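Conserved domain protein (Porphyromonas gingivalis, PDB 3PNN) is a putative glycosyltransferase with a Rossmann-like alpha/beta/alpha domain, and probably transfers a sugar from an activated donor to form a glycosidic linkage. Local coordinates at residues G49-V54 with I75-V80; K5-V10 with D112-P117; T34-S39 with T69-R74; A119-D124 with M215-F220. All coordinates share one frame; numbering follows the deposited sequence.

Contact 1 (G49-V54 with I75-V80); sequences GRLVFV and IPVELV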
loop_
_atom_site.group_PDB
_atom_site.type_symbol
_atom_site.label_atom_id
_atom_site.label_comp_id
_atom_site.label_asym_id
_atom_site.label_seq_id
_atom_site.Cartn_x
_atom_site.Cartn_y
_atom_site.Cartn_z
ATOM N N GLY A 49 8.083 -12.025 9.045
ATOM C CA GLY A 49 9.033 -12.109 10.143
ATOM C C GLY A 49 9.229 -10.851 10.966
ATOM O O GLY A 49 9.712 -10.917 12.093
ATOM N N ARG A 50 8.870 -9.703 10.405
ATOM C CA ARG A 50 9.055 -8.433 11.103
ATOM C C ARG A 50 8.226 -7.352 10.434
ATOM O O ARG A 50 7.845 -7.484 9.254
ATOM C CB ARG A 50 10.536 -8.019 11.091
ATOM C CG ARG A 50 11.064 -7.667 9.709
ATOM C CD ARG A 50 12.585 -7.785 9.635
ATOM N NE ARG A 50 13.019 -9.140 9.953
ATOM C CZ ARG A 50 12.863 -10.195 9.154
ATOM N NH1 ARG A 50 12.284 -10.065 7.957
ATOM N NH2 ARG A 50 13.287 -11.388 9.555
ATOM N N LEU A 51 7.950 -6.290 11.188
ATOM C CA LEU A 51 7.231 -5.139 10.680
ATOM C C LEU A 51 8.138 -3.920 10.624
ATOM O O LEU A 51 8.916 -3.654 11.547
ATOM C CB LEU A 51 6.060 -4.787 11.592
ATOM C CG LEU A 51 5.139 -5.898 12.083
ATOM C CD1 LEU A 51 4.045 -5.253 12.968
ATOM C CD2 LEU A 51 4.533 -6.650 10.907
ATOM N N VAL A 52 8.016 -3.163 9.545
ATOM C CA VAL A 52 8.614 -1.839 9.478
ATOM C C VAL A 52 7.506 -0.833 9.154
ATOM O O VAL A 52 6.731 -1.043 8.210
ATOM C CB VAL A 52 9.726 -1.772 8.397
ATOM C CG1 VAL A 52 10.244 -0.333 8.235
ATOM C CG2 VAL A 52 10.867 -2.729 8.751
ATOM N N PHE A 53 7.416 0.239 9.947
ATOM C CA PHE A 53 6.465 1.316 9.686
ATOM C C PHE A 53 7.225 2.546 9.245
ATOM O O PHE A 53 8.162 2.964 9.926
ATOM C CB PHE A 53 5.677 1.683 10.956
ATOM C CG PHE A 53 4.833 0.549 11.490
ATOM C CD1 PHE A 53 3.535 0.361 11.022
ATOM C CD2 PHE A 53 5.345 -0.326 12.439
ATOM C CE1 PHE A 53 2.742 -0.688 11.510
ATOM C CE2 PHE A 53 4.567 -1.388 12.933
ATOM C CZ PHE A 53 3.266 -1.564 12.466
ATOM N N VAL A 54 6.826 3.141 8.125
ATOM C CA VAL A 54 7.307 4.494 7.844
ATOM C C VAL A 54 6.280 5.488 8.399
ATOM O O VAL A 54 5.098 5.425 8.060
ATOM C CB VAL A 54 7.579 4.745 6.344
ATOM C CG1 VAL A 54 6.355 4.408 5.496
ATOM C CG2 VAL A 54 8.054 6.192 6.125
ATOM N N ILE A 75 5.862 -9.489 17.540
ATOM C CA ILE A 75 6.620 -9.539 16.298
ATOM C C ILE A 75 7.604 -8.366 16.354
ATOM O O ILE A 75 7.283 -7.327 16.939
ATOM C CB ILE A 75 5.689 -9.398 15.062
ATOM C CG1 ILE A 75 6.497 -9.495 13.763
ATOM C CG2 ILE A 75 4.912 -8.077 15.096
ATOM C CD1 ILE A 75 5.654 -9.505 12.516
ATOM N N PRO A 76 8.810 -8.536 15.787
ATOM C CA PRO A 76 9.762 -7.416 15.773
ATOM C C PRO A 76 9.189 -6.224 15.020
ATOM O O PRO A 76 8.525 -6.402 13.990
ATOM C CB PRO A 76 10.967 -7.988 15.023
ATOM C CG PRO A 76 10.876 -9.479 15.236
ATOM C CD PRO A 76 9.392 -9.759 15.202
ATOM N N VAL A 77 9.427 -5.020 15.533
ATOM C CA VAL A 77 8.915 -3.811 14.883
ATOM C C VAL A 77 10.000 -2.756 14.796
ATOM O O VAL A 77 10.829 -2.652 15.677
ATOM C CB VAL A 77 7.711 -3.206 15.624
ATOM C CG1 VAL A 77 6.564 -4.211 15.701
ATOM C CG2 VAL A 77 8.105 -2.748 17.023
ATOM N N GLU A 78 9.991 -1.973 13.723
ATOM C CA GLU A 78 10.964 -0.898 13.562
ATOM C C GLU A 78 10.279 0.301 12.912
ATOM O O GLU A 78 9.403 0.128 12.049
ATOM C CB GLU A 78 12.160 -1.357 12.711
ATOM C CG GLU A 78 13.061 -0.192 12.289
ATOM C CD GLU A 78 14.481 -0.598 11.900
ATOM O OE1 GLU A 78 14.736 -1.795 11.634
ATOM O OE2 GLU A 78 15.349 0.302 11.859
ATOM N N LEU A 79 10.675 1.502 13.333
ATOM C CA LEU A 79 10.200 2.744 12.717
ATOM C C LEU A 79 11.255 3.369 11.804
ATOM O O LEU A 79 12.437 3.418 12.146
ATOM C CB LEU A 79 9.827 3.773 13.786
ATOM C CG LEU A 79 8.759 3.355 14.787
ATOM C CD1 LEU A 79 8.508 4.491 15.795
ATOM C CD2 LEU A 79 7.482 2.972 14.062
ATOM N N VAL A 80 10.819 3.820 10.629
ATOM C CA VAL A 80 11.620 4.703 9.787
ATOM C C VAL A 80 10.816 5.968 9.535
ATOM O O VAL A 80 9.605 5.990 9.757
ATOM C CB VAL A 80 12.082 4.049 8.455
ATOM C CG1 VAL A 80 12.930 2.814 8.747
ATOM C CG2 VAL A 80 10.887 3.691 7.533
#

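Contact 2 (K5-V10 with D112-P117); sequences KPTLFV and DAIREP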
loop_
_atom_site.group_PDB
_atom_site.type_symbol
_atom_site.label_atom_id
_atom_site.label_comp_id
_atom_site.label_asym_id
_atom_site.label_seq_id
_atom_site.Cartn_x
_atom_site.Cartn_y
_atom_site.Cartn_z
ATOM N N LYS A 5 12.305 -15.084 6.665
ATOM C CA LYS A 5 10.910 -14.683 6.721
ATOM C C LYS A 5 10.842 -13.270 6.151
ATOM O O LYS A 5 11.697 -12.435 6.453
ATOM C CB LYS A 5 10.395 -14.681 8.157
ATOM C CG LYS A 5 10.329 -16.066 8.812
ATOM C CD LYS A 5 9.971 -15.947 10.292
ATOM C CE LYS A 5 9.535 -17.284 10.891
ATOM N NZ LYS A 5 8.053 -17.463 10.833
ATOM N N PRO A 6 9.831 -12.999 5.321
ATOM C CA PRO A 6 9.771 -11.685 4.666
ATOM C C PRO A 6 9.319 -10.580 5.611
ATOM O O PRO A 6 8.723 -10.825 6.666
ATOM C CB PRO A 6 8.750 -11.901 3.539
ATOM C CG PRO A 6 7.844 -12.987 4.072
ATOM C CD PRO A 6 8.656 -13.835 5.025
ATOM N N THR A 7 9.615 -9.343 5.222
ATOM C CA THR A 7 9.293 -8.177 6.017
ATOM C C THR A 7 7.981 -7.554 5.542
ATOM O O THR A 7 7.718 -7.501 4.337
ATOM C CB THR A 7 10.442 -7.152 5.874
ATOM O OG1 THR A 7 11.609 -7.676 6.527
ATOM C CG2 THR A 7 10.074 -5.774 6.475
ATOM N N LEU A 8 7.149 -7.099 6.474
ATOM C CA LEU A 8 5.970 -6.303 6.116
ATOM C C LEU A 8 6.268 -4.808 6.330
ATOM O O LEU A 8 6.544 -4.376 7.443
ATOM C CB LEU A 8 4.745 -6.723 6.946
ATOM C CG LEU A 8 3.469 -5.926 6.627
ATOM C CD1 LEU A 8 2.991 -6.242 5.212
ATOM C CD2 LEU A 8 2.377 -6.270 7.618
ATOM N N PHE A 9 6.199 -4.029 5.258
ATOM C CA PHE A 9 6.549 -2.610 5.295
ATOM C C PHE A 9 5.222 -1.885 5.176
ATOM O O PHE A 9 4.544 -1.981 4.148
ATOM C CB PHE A 9 7.475 -2.289 4.111
ATOM C CG PHE A 9 8.087 -0.901 4.133
ATOM C CD1 PHE A 9 7.884 -0.030 5.191
ATOM C CD2 PHE A 9 8.897 -0.481 3.076
ATOM C CE1 PHE A 9 8.468 1.245 5.203
ATOM C CE2 PHE A 9 9.479 0.783 3.089
ATOM C CZ PHE A 9 9.256 1.647 4.160
ATOM N N VAL A 10 4.832 -1.195 6.243
ATOM C CA VAL A 10 3.538 -0.529 6.286
ATOM C C VAL A 10 3.663 0.975 6.032
ATOM O O VAL A 10 4.402 1.691 6.737
ATOM C CB VAL A 10 2.824 -0.770 7.646
ATOM C CG1 VAL A 10 1.486 -0.034 7.679
ATOM C CG2 VAL A 10 2.630 -2.279 7.904
ATOM N N ASP A 112 17.576 1.227 4.311
ATOM C CA ASP A 112 18.642 0.681 5.163
ATOM C C ASP A 112 18.142 -0.402 6.126
ATOM O O ASP A 112 18.900 -1.297 6.516
ATOM C CB ASP A 112 19.350 1.806 5.929
ATOM C CG ASP A 112 20.120 2.746 5.005
ATOM O OD1 ASP A 112 20.720 2.267 4.020
ATOM O OD2 ASP A 112 20.119 3.966 5.263
ATOM N N ALA A 113 16.862 -0.337 6.485
ATOM C CA ALA A 113 16.288 -1.261 7.454
ATOM C C ALA A 113 15.865 -2.588 6.822
ATOM O O ALA A 113 15.810 -3.595 7.500
ATOM C CB ALA A 113 15.094 -0.632 8.154
ATOM N N ILE A 114 15.554 -2.584 5.530
ATOM C CA ILE A 114 14.975 -3.774 4.914
ATOM C C ILE A 114 15.988 -4.393 3.957
ATOM O O ILE A 114 16.358 -3.787 2.959
ATOM C CB ILE A 114 13.673 -3.418 4.187
ATOM C CG1 ILE A 114 12.667 -2.875 5.214
ATOM C CG2 ILE A 114 13.132 -4.638 3.431
ATOM C CD1 ILE A 114 11.395 -2.275 4.631
ATOM N N ARG A 115 16.449 -5.598 4.273
ATOM C CA ARG A 115 17.479 -6.244 3.457
ATOM C C ARG A 115 17.055 -7.651 3.052
ATOM O O ARG A 115 17.884 -8.546 2.914
ATOM C CB ARG A 115 18.827 -6.291 4.196
ATOM C CG ARG A 115 19.340 -4.940 4.729
ATOM C CD ARG A 115 19.159 -3.779 3.727
ATOM N NE ARG A 115 19.907 -3.926 2.475
ATOM C CZ ARG A 115 19.593 -3.301 1.337
ATOM N NH1 ARG A 115 18.536 -2.495 1.281
ATOM N NH2 ARG A 115 20.329 -3.490 0.244
ATOM N N GLU A 116 15.753 -7.838 2.851
ATOM C CA GLU A 116 15.215 -9.124 2.455
ATOM C C GLU A 116 13.963 -8.826 1.639
ATOM O O GLU A 116 13.540 -7.667 1.582
ATOM C CB GLU A 116 14.873 -9.954 3.692
ATOM C CG GLU A 116 13.928 -9.260 4.691
ATOM C CD GLU A 116 14.634 -8.245 5.588
ATOM O OE1 GLU A 116 15.804 -8.482 5.955
ATOM O OE2 GLU A 116 14.025 -7.206 5.932
ATOM N N PRO A 117 13.379 -9.847 0.991
ATOM C CA PRO A 117 12.118 -9.602 0.269
ATOM C C PRO A 117 11.065 -9.011 1.216
ATOM O O PRO A 117 10.986 -9.382 2.395
ATOM C CB PRO A 117 11.703 -11.005 -0.201
ATOM C CG PRO A 117 13.021 -11.747 -0.346
ATOM C CD PRO A 117 13.887 -11.215 0.785
#

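Contact 3 (T34-S39 with T69-R74); sequences TIMDYS and TKYEGR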
loop_
_atom_site.group_PDB
_atom_site.type_symbol
_atom_site.label_atom_id
_atom_site.label_comp_id
_atom_site.label_asym_id
_atom_site.label_seq_id
_atom_site.Cartn_x
_atom_site.Cartn_y
_atom_site.Cartn_z
ATOM N N THR A 34 -8.226 -1.924 15.154
ATOM C CA THR A 34 -8.182 -1.097 13.953
ATOM C C THR A 34 -7.957 -1.938 12.697
ATOM O O THR A 34 -7.570 -3.098 12.778
ATOM C CB THR A 34 -7.018 -0.100 14.026
ATOM O OG1 THR A 34 -5.779 -0.826 14.003
ATOM C CG2 THR A 34 -7.100 0.721 15.332
ATOM N N ILE A 35 -8.168 -1.342 11.530
ATOM C CA ILE A 35 -7.881 -2.051 10.284
ATOM C C ILE A 35 -6.421 -2.497 10.238
ATOM O O ILE A 35 -6.121 -3.626 9.839
ATOM C CB ILE A 35 -8.221 -1.196 9.063
ATOM C CG1 ILE A 35 -9.744 -1.145 8.901
ATOM C CG2 ILE A 35 -7.574 -1.784 7.801
ATOM C CD1 ILE A 35 -10.209 -0.195 7.850
HETATM N N MSE A 36 -5.515 -1.616 10.661
HETATM C CA MSE A 36 -4.098 -1.962 10.710
HETATM C C MSE A 36 -3.858 -3.225 11.535
HETATM O O MSE A 36 -3.039 -4.077 11.166
HETATM C CB MSE A 36 -3.263 -0.800 11.269
HETATM C CG MSE A 36 -1.806 -1.188 11.489
HETATM SE SE MSE A 36 -0.870 0.166 12.523
HETATM C CE MSE A 36 -1.083 1.599 11.242
ATOM N N ASP A 37 -4.570 -3.341 12.650
ATOM C CA ASP A 37 -4.485 -4.525 13.507
ATOM C C ASP A 37 -4.823 -5.816 12.761
ATOM O O ASP A 37 -4.149 -6.832 12.948
ATOM C CB ASP A 37 -5.426 -4.408 14.717
ATOM C CG ASP A 37 -4.964 -3.364 15.741
ATOM O OD1 ASP A 37 -3.764 -2.998 15.756
ATOM O OD2 ASP A 37 -5.823 -2.913 16.527
ATOM N N TYR A 38 -5.888 -5.799 11.959
ATOM C CA TYR A 38 -6.216 -6.985 11.141
ATOM C C TYR A 38 -5.071 -7.329 10.184
ATOM O O TYR A 38 -4.734 -8.501 10.022
ATOM C CB TYR A 38 -7.546 -6.798 10.389
ATOM C CG TYR A 38 -8.694 -6.852 11.362
ATOM C CD1 TYR A 38 -9.304 -8.069 11.681
ATOM C CD2 TYR A 38 -9.126 -5.701 12.023
ATOM C CE1 TYR A 38 -10.332 -8.134 12.613
ATOM C CE2 TYR A 38 -10.167 -5.758 12.959
ATOM C CZ TYR A 38 -10.755 -6.972 13.251
ATOM O OH TYR A 38 -11.774 -7.041 14.190
ATOM N N SER A 39 -4.447 -6.315 9.588
ATOM C CA SER A 39 -3.313 -6.572 8.678
ATOM C C SER A 39 -2.152 -7.229 9.403
ATOM O O SER A 39 -1.571 -8.195 8.906
ATOM C CB SER A 39 -2.825 -5.279 8.026
ATOM O OG SER A 39 -3.784 -4.814 7.093
ATOM N N THR A 69 2.928 -0.316 21.043
ATOM C CA THR A 69 2.698 -1.078 22.264
ATOM C C THR A 69 1.780 -2.271 21.993
ATOM O O THR A 69 1.793 -3.258 22.730
ATOM C CB THR A 69 2.041 -0.220 23.349
ATOM O OG1 THR A 69 0.902 0.452 22.788
ATOM C CG2 THR A 69 3.026 0.808 23.890
ATOM N N LYS A 70 0.975 -2.180 20.940
ATOM C CA LYS A 70 0.073 -3.287 20.607
ATOM C C LYS A 70 0.834 -4.493 20.050
ATOM O O LYS A 70 0.415 -5.641 20.238
ATOM C CB LYS A 70 -1.005 -2.838 19.609
ATOM C CG LYS A 70 -2.065 -1.902 20.207
ATOM C CD LYS A 70 -3.240 -1.636 19.244
ATOM C CE LYS A 70 -2.829 -0.746 18.076
ATOM N NZ LYS A 70 -3.974 -0.444 17.144
ATOM N N TYR A 71 1.947 -4.231 19.367
ATOM C CA TYR A 71 2.655 -5.285 18.626
ATOM C C TYR A 71 3.966 -5.734 19.265
ATOM O O TYR A 71 4.453 -6.817 18.969
ATOM C CB TYR A 71 2.924 -4.853 17.176
ATOM C CG TYR A 71 1.737 -4.219 16.485
ATOM C CD1 TYR A 71 0.467 -4.770 16.606
ATOM C CD2 TYR A 71 1.891 -3.079 15.696
ATOM C CE1 TYR A 71 -0.628 -4.193 15.975
ATOM C CE2 TYR A 71 0.803 -2.495 15.057
ATOM C CZ TYR A 71 -0.452 -3.060 15.197
ATOM O OH TYR A 71 -1.541 -2.477 14.589
ATOM N N GLU A 72 4.544 -4.906 20.131
ATOM C CA GLU A 72 5.856 -5.236 20.687
ATOM C C GLU A 72 5.815 -6.591 21.386
ATOM O O GLU A 72 4.871 -6.912 22.119
ATOM C CB GLU A 72 6.343 -4.157 21.658
ATOM C CG GLU A 72 7.782 -4.367 22.132
ATOM C CD GLU A 72 8.201 -3.382 23.211
ATOM O OE1 GLU A 72 8.846 -2.366 22.862
ATOM O OE2 GLU A 72 7.887 -3.627 24.401
ATOM N N GLY A 73 6.842 -7.398 21.163
ATOM C CA GLY A 73 6.855 -8.717 21.765
ATOM C C GLY A 73 6.055 -9.755 20.993
ATOM O O GLY A 73 6.285 -10.946 21.177
ATOM N N ARG A 74 5.125 -9.324 20.135
ATOM C CA ARG A 74 4.387 -10.271 19.290
ATOM C C ARG A 74 5.169 -10.524 17.999
ATOM O O ARG A 74 5.121 -11.609 17.420
ATOM C CB ARG A 74 3.010 -9.715 18.912
ATOM C CG ARG A 74 2.109 -9.331 20.086
ATOM C CD ARG A 74 1.366 -10.533 20.637
ATOM N NE ARG A 74 0.285 -10.128 21.534
ATOM C CZ ARG A 74 -1.010 -10.196 21.231
ATOM N NH1 ARG A 74 -1.919 -9.801 22.115
ATOM N NH2 ARG A 74 -1.394 -10.665 20.048
HETATM O O HOH W 1 -3.512 0.816 14.582
#

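Contact 4 (A119-D124 with M215-F220); sequences AVINAD and MNMWGF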
loop_
_atom_site.group_PDB
_atom_site.type_symbol
_atom_site.label_atom_id
_atom_site.label_comp_id
_atom_site.label_asym_id
_atom_site.label_seq_id
_atom_site.Cartn_x
_atom_site.Cartn_y
_atom_site.Cartn_z
ATOM N N ALA A 119 6.952 -6.976 1.633
ATOM C CA ALA A 119 5.659 -6.475 1.169
ATOM C C ALA A 119 5.515 -5.005 1.500
ATOM O O ALA A 119 6.041 -4.546 2.503
ATOM C CB ALA A 119 4.521 -7.251 1.833
ATOM N N VAL A 120 4.803 -4.275 0.646
ATOM C CA VAL A 120 4.391 -2.912 0.943
ATOM C C VAL A 120 2.873 -2.901 0.957
ATOM O O VAL A 120 2.236 -3.431 0.028
ATOM C CB VAL A 120 4.895 -1.938 -0.120
ATOM C CG1 VAL A 120 4.314 -0.521 0.135
ATOM C CG2 VAL A 120 6.438 -1.922 -0.137
ATOM N N ILE A 121 2.291 -2.357 2.021
ATOM C CA ILE A 121 0.838 -2.223 2.105
ATOM C C ILE A 121 0.435 -0.891 2.716
ATOM O O ILE A 121 1.244 -0.234 3.389
ATOM C CB ILE A 121 0.176 -3.347 2.978
ATOM C CG1 ILE A 121 0.596 -3.234 4.451
ATOM C CG2 ILE A 121 0.478 -4.736 2.414
ATOM C CD1 ILE A 121 -0.317 -4.033 5.426
ATOM N N ASN A 122 -0.817 -0.495 2.483
ATOM C CA ASN A 122 -1.360 0.702 3.118
ATOM C C ASN A 122 -1.714 0.404 4.567
ATOM O O ASN A 122 -1.912 -0.764 4.946
ATOM C CB ASN A 122 -2.618 1.192 2.396
ATOM C CG ASN A 122 -2.331 1.768 1.023
ATOM O OD1 ASN A 122 -1.229 2.262 0.749
ATOM N ND2 ASN A 122 -3.337 1.725 0.151
ATOM N N ALA A 123 -1.833 1.461 5.365
ATOM C CA ALA A 123 -2.069 1.327 6.803
ATOM C C ALA A 123 -3.547 1.222 7.186
ATOM O O ALA A 123 -3.870 0.844 8.306
ATOM C CB ALA A 123 -1.419 2.501 7.554
ATOM N N ASP A 124 -4.446 1.555 6.267
ATOM C CA ASP A 124 -5.856 1.655 6.634
ATOM C C ASP A 124 -6.761 0.972 5.604
ATOM O O ASP A 124 -7.924 1.338 5.448
ATOM C CB ASP A 124 -6.238 3.133 6.802
ATOM C CG ASP A 124 -7.416 3.343 7.742
ATOM O OD1 ASP A 124 -7.689 2.476 8.612
ATOM O OD2 ASP A 124 -8.067 4.402 7.616
HETATM N N MSE A 215 -4.301 -2.450 -5.244
HETATM C CA MSE A 215 -4.758 -1.783 -4.015
HETATM C C MSE A 215 -3.539 -1.441 -3.159
HETATM O O MSE A 215 -3.629 -1.304 -1.927
HETATM C CB MSE A 215 -5.757 -2.652 -3.225
HETATM C CG MSE A 215 -7.020 -3.009 -4.026
HETATM SE SE MSE A 215 -7.991 -1.422 -4.649
HETATM C CE MSE A 215 -8.574 -0.737 -2.940
ATOM N N ASN A 216 -2.405 -1.286 -3.833
ATOM C CA ASN A 216 -1.130 -0.942 -3.194
ATOM C C ASN A 216 -0.608 -2.033 -2.253
ATOM O O ASN A 216 -0.021 -1.730 -1.214
ATOM C CB ASN A 216 -1.217 0.399 -2.458
ATOM C CG ASN A 216 -0.125 1.376 -2.883
ATOM O OD1 ASN A 216 0.403 1.299 -3.998
ATOM N ND2 ASN A 216 0.203 2.323 -1.994
HETATM N N MSE A 217 -0.833 -3.295 -2.613
HETATM C CA MSE A 217 -0.193 -4.417 -1.923
HETATM C C MSE A 217 0.851 -5.015 -2.863
HETATM O O MSE A 217 0.501 -5.711 -3.817
HETATM C CB MSE A 217 -1.234 -5.480 -1.528
HETATM C CG MSE A 217 -0.647 -6.735 -0.856
HETATM SE SE MSE A 217 -2.094 -7.872 -0.102
HETATM C CE MSE A 217 -1.455 -7.996 1.730
ATOM N N TRP A 218 2.131 -4.742 -2.598
ATOM C CA TRP A 218 3.217 -5.130 -3.511
ATOM C C TRP A 218 4.193 -6.050 -2.806
ATOM O O TRP A 218 4.270 -6.049 -1.574
ATOM C CB TRP A 218 4.011 -3.887 -3.898
ATOM C CG TRP A 218 3.220 -2.832 -4.562
ATOM C CD1 TRP A 218 2.627 -1.746 -3.982
ATOM C CD2 TRP A 218 2.955 -2.745 -5.959
ATOM N NE1 TRP A 218 2.001 -0.987 -4.947
ATOM C CE2 TRP A 218 2.185 -1.586 -6.168
ATOM C CE3 TRP A 218 3.291 -3.545 -7.060
ATOM C CZ2 TRP A 218 1.738 -1.202 -7.437
ATOM C CZ3 TRP A 218 2.857 -3.155 -8.330
ATOM C CH2 TRP A 218 2.083 -1.999 -8.500
ATOM N N GLY A 219 4.972 -6.794 -3.585
ATOM C CA GLY A 219 6.098 -7.560 -3.062
ATOM C C GLY A 219 7.361 -7.202 -3.838
ATOM O O GLY A 219 7.378 -7.301 -5.067
ATOM N N PHE A 220 8.408 -6.787 -3.128
ATOM C CA PHE A 220 9.651 -6.328 -3.767
ATOM C C PHE A 220 10.872 -7.020 -3.169
ATOM O O PHE A 220 10.783 -7.682 -2.127
ATOM C CB PHE A 220 9.835 -4.811 -3.591
ATOM C CG PHE A 220 8.768 -3.954 -4.260
ATOM C CD1 PHE A 220 8.575 -3.988 -5.636
ATOM C CD2 PHE A 220 7.993 -3.080 -3.501
ATOM C CE1 PHE A 220 7.611 -3.186 -6.243
ATOM C CE2 PHE A 220 7.031 -2.274 -4.097
ATOM C CZ PHE A 220 6.847 -2.321 -5.477
#

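Contact 1 (G49-V54 with I75-V80)
Leu51 and Phe53 carry the backbone hydrogen bonding between G49-V54 and I75-V80, which run parallel and pair Leu51 with Val77 and Val54 with Val80. Leu51 N donates to Pro76 O at 2.9 Å, and Leu51 O accepts from Glu78 N. Phe53 repeats the pattern, its N giving to Glu78 O and its O receiving from Val80 N. Three of these bonds are nearly straight, whereas Glu78 N approaches Leu51 O with an N-H...O angle of 135°. CA-H...O contacts fill in between them, for example Val52 CA to Glu78 O at 3.3 Å. The pairing joins the two strands of a beta-alpha-beta unit, strand 50-55, helix 60-71 and strand 77-81, in a Rossmann-like domain.

Apolar packing occupies both faces. On the face covered by helices 35-46 and 60-71, Ile75 crosses Leu51 at about a right angle, and Ile75 CD1 presses to 3.5 Å from Leu51 CD2, tighter than ordinary van der Waals contact. Val77 lies alongside, with Val77 CG1 3.9 Å from Leu51 CD1, and the same CG1 borders the edge of the Phe53 ring. Leu79 CD2 packs 3.8 Å from Phe53 CB, while Phe63 makes an edge-to-face contact with the Phe53 ring. On the face of Val52 and Val54, Val80 CG2 lies 3.7 Å from Val54 CB and 4.1 Å from Val52 CG1.

Arg50 rests its CB 4.0 Å from Pro76 CB. Its first torsion (chi1 67°) leads the chain away, and a bend at chi3 (59°) turns the guanidinium to Thr7 and Lys5.

Contact 2 (K5-V10 with D112-P117)
Over one face of the Phe9 ring sits the CD1 methyl of Ile114, displaced toward the rim. Ile114 CD1 is 3.4 Å from Phe9 CD2 and makes a CH-pi contact with the ring, the two side chains crossing at about a right angle. The second flat group, the carboxylate of Glu116, is met from above its plane, 38° out of it, by the hydroxyl of Thr7. That hydrogen bond, donated by Thr7 OG1 to Glu116 OE2, is short at 2.5 Å. Both interactions set the loop that leads into strand 118-122 against the first half of strand 7-11; the two strands are parallel neighbours in the Rossmann-like domain.

The shape of Glu116 explains how its carboxylate reaches Thr7: CG stands between the backbone N and the carbonyl carbon (chi1 55°), and the chain then bends at chi2. OE2 also receives a weak bond from Arg115 N within the loop. Arg50 NH1 donates to Thr7 OG1, which is thus acceptor for one group and donor to another; the same NH1 is too far from Glu116 OE2 for more than a long, weak ion pair. Thr7 turns its other branch, CG2, toward Ile114 CG1 at 4.1 Å, so one side chain serves a polar and an apolar neighbour.

Backbone pairing begins beside these groups. Pro117 O lies 3.5 Å from Pro6 CA and 3.6 Å from Pro6 CB, and it accepts from Thr7 N in the carbonyl plane, at 3.1 Å with an N-H...O angle of 168°.

Contact 3 (T34-S39 with T69-R74)
Asp37 OD1 receives two donors from the end of the neighbouring helix: Tyr71 OH at 2.6 Å and Lys70 NZ at 2.9 Å. The tyrosine hydroxyl approaches nearly along the C-O axis, with its ring almost perpendicular to the carboxylate, while the ammonium comes in on the syn side, a little out of plane. Lys70 NZ also makes a weak bond to Asp37 OD2, completing the salt bridge. The site lies at the first turn of helix 35-46, where Thr34 and Asp37 form a capping box, and it ties this helix to the end of helix 60-71.

Next to the tyrosine hydroxyl runs Met36, a selenomethionine. Its CG and SE pass beside Tyr71 OH, and Met36 SE lies at the edge of the ring, 4.0 Å from Tyr71 CE2, in a Met-aromatic contact. Phe303 meets the same ring edge-to-face, and Phe53 of strand 50-55 touches both Met36 and Tyr71.

The capping box helps to fix the rotation of the carboxylate. Thr34 N donates to Asp37 OD2 at 2.9 Å, coming from above the carboxylate plane (46° out of it), and Asp37 N returns a bond to Thr34 OG1. With two donors on OD1, Thr34 N and the weak Lys70 bond on OD2, and a seat at a helix N-terminus, Asp37 probably stays ionised. Thr34 OG1 stands between its own N and carbonyl carbon (chi1 66°), where it reaches Asp37 N. A water bridges across to the lysine, 2.9 Å from Thr34 OG1 and 2.9 Å from Lys70 NZ, from which it accepts.

Contact 4 (A119-D124 with M215-F220)
Asn122 points its CG anti to its own carbonyl carbon (chi1 -70°), and Asn216, at the corner before strand 217-220, takes an unusual chi1 of -126°; together these bring the two side chains across each other at about a right angle, with the amide planes 50° apart. Asn216 ND2 donates an almost straight bond of 3.1 Å to Asn122 OD1, which lies in the amide plane of Asn216, while the donor is tilted from the carbonyl plane of Asn122. Asn216 OD1 accepts from Trp218 NE1 at 2.9 Å; it lies in the indole plane although NE1 sits above the carbonyl plane, and the amide is held through both its N and its O. Asn122 ND2 in turn bonds to Asp125.

Deeper in, Val120 and Trp218 form an antiparallel hydrogen-bonded pair: Val120 N gives to Trp218 O and Trp218 N to Val120 O. Val120 CG2 meets the edge of the Phe220 ring, 3.9 Å from Phe220 CD2. Alongside Ile121, selenomethionine Met217 sets its CE 3.9 Å from Ile121 CG2.

Asp124 hydrogen-bonds glycerol, probably from the crystallisation liquor. The acidic pair Asp124 and Asp125 just after strand 118-122 is only suggestive of the nucleotide-sugar site of GT-A-like enzymes.

Overall arrangement
Strands 77-81, 50-55, 7-11, 118-122 and 217-220 follow one another across the sheet. Contacts 1 and 4 are strand pairings on either side of strand 7-11, and contact 2 sets that strand against the loop entering strand 118-122. The centres of contacts 1 and 2 are about 8 Å apart, joined by Gly49 N to Pro6 O at 2.7 Å; contact 2 passes to contact 4, about 12 Å away, through Phe9 N to Ala119 O at 2.8 Å. Contact 3 lies on the helical layer, about 11 Å from contact 1. Its Met36 CB touches Ala123 O of contact 4 at 3.4 Å. The side chains of Asn122 and Thr34 lie about 3 and 6 Å from bound glycerol, which may mark a pocket.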